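Local coordinates for RimK-related lysine biosynthesis protein (Thermococcus kodakarensis, PDB 5K2M), which probably uses ATP, with magnesium, to ligate an amino acid to a carrier protein in amino-acid biosynthesis, as an ATP-grasp ligase of the RimK family, at residues A[10-13]-A[14-18]; A[246-249]-A[250-254]. All blocks are in the same frame, centred on the assembly; numbering follows the deposited sequence.

In the fold
Both contacts are first turns of helices: contact 1 opens helix 12-24 of the beta-alpha-beta unit 2-7, 12-24, 26-31, and contact 2 opens helix 249-255, just after strand 236-243 of the ATP-grasp domain. Contact 1 is mostly buried, and a salt bridge between Arg11 and Glu14 dominates it. Contact 2 is partly buried, with an apolar flank on Phe248 and a polar flank of Lys249, Asn250 and Arg253. Their centres lie about 11 Å apart, and they are joined directly. Glu13 OE1 accepts from Phe248 N and Lys249 N, and Arg11 pairs with Glu247, so charged residues of the first turn hold the start of the second.

Contact 1. Residues A[10-13]-A[14-18]; sequences LRRE and EMAIK
Glu14 OE1 is gripped twice by Arg11, from the backbone N at 2.9 Å and from the side-chain NE at 3.0 Å. The backbone donor uses the anti lone pair of the oxygen, whereas NE comes to its syn side. Beside it, Arg11 NH2 reaches Glu14 OE2 at 2.9 Å, completing a side-on, two-nitrogen salt bridge; the guanidinium and carboxylate planes are only 15° apart but offset, both nitrogens sitting out of the carboxylate plane. In Glu14, chi1 (-77°) sets CG beside the backbone N and the bend at chi2 (75°) then turns the carboxylate back to Arg11. Arg11 is the N-cap and Glu14 lies three residues on, so the OE1 bond to Arg11 N is half of a capping box; the reciprocal half is missing, since an arginine side chain offers no acceptor. Arg11 O accepts from Met15 N at 3.1 Å, and Arg12 O and Glu13 O take Ala16 N and Ile17 N, the regular alpha-helical bonds. Leu10 supplies the apolar side, its CB 3.7 Å from Met15 SD. Small Ala16 and branched Ile17 suit the side packed against helix 259-272. Glu14 OE2 also pairs with Arg49 of strand 45-49, and Arg11 NH1 with Glu247. Two arginines on one buried carboxylate would probably favour its ionised form, and the Arg11 amide ties the helix start to this network.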
# COMPACT_ATOMS: atom_id res chain seq x y z
N LEU A 10 -12.74 8.92 -46.46
CA LEU A 10 -12.93 7.88 -47.45
C LEU A 10 -12.60 8.44 -48.83
O LEU A 10 -13.46 9.04 -49.49
CB LEU A 10 -14.36 7.33 -47.40
CG LEU A 10 -14.75 6.64 -46.10
CD1 LEU A 10 -16.24 6.31 -46.09
CD2 LEU A 10 -13.94 5.37 -45.86
N ARG A 11 -11.35 8.26 -49.24
CA ARG A 11 -10.91 8.64 -50.59
C ARG A 11 -11.41 7.58 -51.57
O ARG A 11 -12.03 6.59 -51.17
CB ARG A 11 -9.36 8.74 -50.66
CG ARG A 11 -8.73 9.73 -49.70
CD ARG A 11 -7.24 9.49 -49.48
NE ARG A 11 -6.95 8.26 -48.75
CZ ARG A 11 -5.73 7.83 -48.41
NH1 ARG A 11 -4.65 8.54 -48.73
NH2 ARG A 11 -5.58 6.67 -47.75
N ARG A 12 -11.16 7.79 -52.85
CA ARG A 12 -11.55 6.82 -53.86
C ARG A 12 -11.01 5.42 -53.53
O ARG A 12 -11.73 4.43 -53.65
CB ARG A 12 -11.09 7.29 -55.24
CG ARG A 12 -11.12 6.23 -56.33
CD ARG A 12 -12.52 5.66 -56.57
NE ARG A 12 -12.43 4.31 -57.13
CZ ARG A 12 -12.01 4.02 -58.36
NH1 ARG A 12 -11.62 4.98 -59.20
NH2 ARG A 12 -11.96 2.75 -58.75
N GLU A 13 -9.75 5.33 -53.11
CA GLU A 13 -9.16 4.06 -52.71
C GLU A 13 -10.01 3.31 -51.66
O GLU A 13 -10.27 2.11 -51.82
CB GLU A 13 -7.73 4.26 -52.17
CG GLU A 13 -6.67 4.55 -53.23
CD GLU A 13 -6.48 6.04 -53.53
OE1 GLU A 13 -5.43 6.39 -54.11
OE2 GLU A 13 -7.37 6.86 -53.20
N GLU A 14 -10.45 4.03 -50.62
CA GLU A 14 -11.22 3.41 -49.53
C GLU A 14 -12.60 2.94 -49.98
O GLU A 14 -13.09 1.89 -49.54
CB GLU A 14 -11.35 4.34 -48.31
CG GLU A 14 -10.09 4.42 -47.46
CD GLU A 14 -8.97 5.25 -48.10
OE1 GLU A 14 -9.26 6.37 -48.58
OE2 GLU A 14 -7.81 4.78 -48.13
N MET A 15 -13.23 3.72 -50.85
CA MET A 15 -14.53 3.32 -51.40
C MET A 15 -14.39 2.06 -52.28
O MET A 15 -15.27 1.20 -52.28
CB MET A 15 -15.17 4.46 -52.21
CG MET A 15 -15.47 5.74 -51.41
SD MET A 15 -16.48 5.53 -49.91
CE MET A 15 -17.98 4.78 -50.54
N ALA A 16 -13.29 1.95 -53.02
CA ALA A 16 -13.05 0.76 -53.83
C ALA A 16 -12.77 -0.43 -52.90
O ALA A 16 -13.28 -1.53 -53.11
CB ALA A 16 -11.90 1.00 -54.79
N ILE A 17 -11.97 -0.21 -51.86
CA ILE A 17 -11.66 -1.27 -50.91
C ILE A 17 -12.95 -1.78 -50.27
O ILE A 17 -13.16 -2.98 -50.15
CB ILE A 17 -10.64 -0.82 -49.86
CG1 ILE A 17 -9.28 -0.61 -50.53
CG2 ILE A 17 -10.47 -1.87 -48.76
CD1 ILE A 17 -8.32 0.25 -49.76
N LYS A 18 -13.83 -0.85 -49.90
CA LYS A 18 -15.10 -1.18 -49.27
C LYS A 18 -15.96 -2.06 -50.18
O LYS A 18 -16.48 -3.08 -49.73
CB LYS A 18 -15.85 0.10 -48.92
CG LYS A 18 -17.29 -0.12 -48.47
CD LYS A 18 -17.88 1.17 -47.94
CE LYS A 18 -19.18 0.95 -47.19
NZ LYS A 18 -20.34 1.31 -48.04

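Contact 2. Residues A[246-249]-A[250-254]; sequences MEFK and NAARV
Phe248 O receives the amide of Ala252 at 2.7 Å, a short and nearly straight backbone bond (173°) that begins the helix, with Phe248 as its N-cap. A phenylalanine side chain cannot cap; instead the carboxylate of Glu13, from helix 12-24, takes the amides of Phe248 and Lys249. The next bond of the turn, from Arg253 N to Lys249 O at 3.1 Å, arrives above the carbonyl plane.

The apolar part is small. Ala252 CB makes a light contact with the ring edge, 4.3 Å from Phe248 CD1.

On the polar flank Lys249 and Asn250 run side by side and point the same way. Within the helix, Arg253 NH2 donates to Asn250 OD1 at 3.2 Å, a rather long, nearly straight bond (169°), tilted from the amide's carbonyl plane. The bend of the arginine chain at chi3 (51°) brings that nitrogen back, although a crystal contact may affect this exposed residue. Asn250 ND2, Ala251 N and Glu247 N are all hydrogen-bonded to a modified side chain in the chain of another protein. The helix start and the loop before it thus form a docking site, consistent with the LysX subfamily, which ligates an amino acid to the C-terminal glutamate of a carrier protein.

The large aromatic of Phe248 suits its buried site, packing mainly on Met259 and Ala260 of helix 259-272 and Tyr175 of strand 170-177; Ala251 touches the same strand and helix, Asn250 meets Ala202 of strand 201-204, and Lys249 lies against Arg12 of helix 12-24.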
# COMPACT_ATOMS: atom_id res chain seq x y z
N MET A 246 -0.57 2.43 -49.31
CA MET A 246 -0.60 2.77 -50.74
C MET A 246 -1.81 3.60 -51.19
O MET A 246 -2.96 3.28 -50.89
CB MET A 246 -0.52 1.49 -51.56
CG MET A 246 -1.64 0.49 -51.30
SD MET A 246 -1.61 -0.97 -52.37
CE MET A 246 0.03 -1.58 -52.02
N GLU A 247 -1.54 4.68 -51.92
CA GLU A 247 -2.57 5.27 -52.76
C GLU A 247 -2.38 4.69 -54.16
O GLU A 247 -1.27 4.29 -54.54
CB GLU A 247 -2.50 6.81 -52.75
CG GLU A 247 -3.16 7.46 -51.53
CD GLU A 247 -2.98 8.97 -51.51
OE1 GLU A 247 -1.83 9.42 -51.52
OE2 GLU A 247 -3.99 9.71 -51.47
N PHE A 248 -3.48 4.61 -54.91
CA PHE A 248 -3.45 3.93 -56.21
C PHE A 248 -4.53 4.34 -57.21
O PHE A 248 -4.62 3.73 -58.29
CB PHE A 248 -3.51 2.40 -55.99
CG PHE A 248 -4.70 1.94 -55.18
CD1 PHE A 248 -5.95 1.79 -55.78
CD2 PHE A 248 -4.56 1.64 -53.83
CE1 PHE A 248 -7.04 1.36 -55.03
CE2 PHE A 248 -5.64 1.20 -53.09
CZ PHE A 248 -6.88 1.07 -53.68
N LYS A 249 -5.31 5.37 -56.91
CA LYS A 249 -6.44 5.71 -57.78
C LYS A 249 -5.98 6.08 -59.18
O LYS A 249 -6.66 5.73 -60.16
CB LYS A 249 -7.33 6.80 -57.17
CG LYS A 249 -6.74 8.20 -57.15
CD LYS A 249 -7.71 9.17 -56.50
CE LYS A 249 -7.20 10.60 -56.54
NZ LYS A 249 -5.96 10.79 -55.72
N ASN A 250 -4.85 6.78 -59.30
CA ASN A 250 -4.33 7.12 -60.62
C ASN A 250 -3.69 5.90 -61.28
O ASN A 250 -3.83 5.71 -62.49
CB ASN A 250 -3.32 8.28 -60.56
CG ASN A 250 -3.94 9.56 -60.01
OD1 ASN A 250 -4.89 10.12 -60.58
ND2 ASN A 250 -3.41 10.03 -58.89
N ALA A 251 -3.02 5.08 -60.48
CA ALA A 251 -2.35 3.88 -60.99
C ALA A 251 -3.34 2.83 -61.50
O ALA A 251 -3.13 2.23 -62.56
CB ALA A 251 -1.45 3.27 -59.93
N ALA A 252 -4.42 2.62 -60.75
CA ALA A 252 -5.49 1.72 -61.18
C ALA A 252 -6.20 2.26 -62.42
O ALA A 252 -6.48 1.51 -63.35
CB ALA A 252 -6.48 1.49 -60.05
N ARG A 253 -6.48 3.56 -62.43
CA ARG A 253 -7.15 4.17 -63.59
C ARG A 253 -6.33 3.97 -64.87
O ARG A 253 -6.89 3.74 -65.94
CB ARG A 253 -7.40 5.67 -63.36
CG ARG A 253 -8.00 6.38 -64.57
CD ARG A 253 -8.32 7.84 -64.31
NE ARG A 253 -7.18 8.56 -63.74
CZ ARG A 253 -6.13 9.01 -64.43
NH1 ARG A 253 -6.04 8.85 -65.74
NH2 ARG A 253 -5.16 9.63 -63.78
N VAL A 254 -5.01 4.02 -64.75
CA VAL A 254 -4.10 4.08 -65.89
C VAL A 254 -3.64 2.67 -66.35
O VAL A 254 -3.30 2.48 -67.52
CB VAL A 254 -2.93 5.05 -65.54
CG1 VAL A 254 -1.63 4.71 -66.22
CG2 VAL A 254 -3.35 6.49 -65.83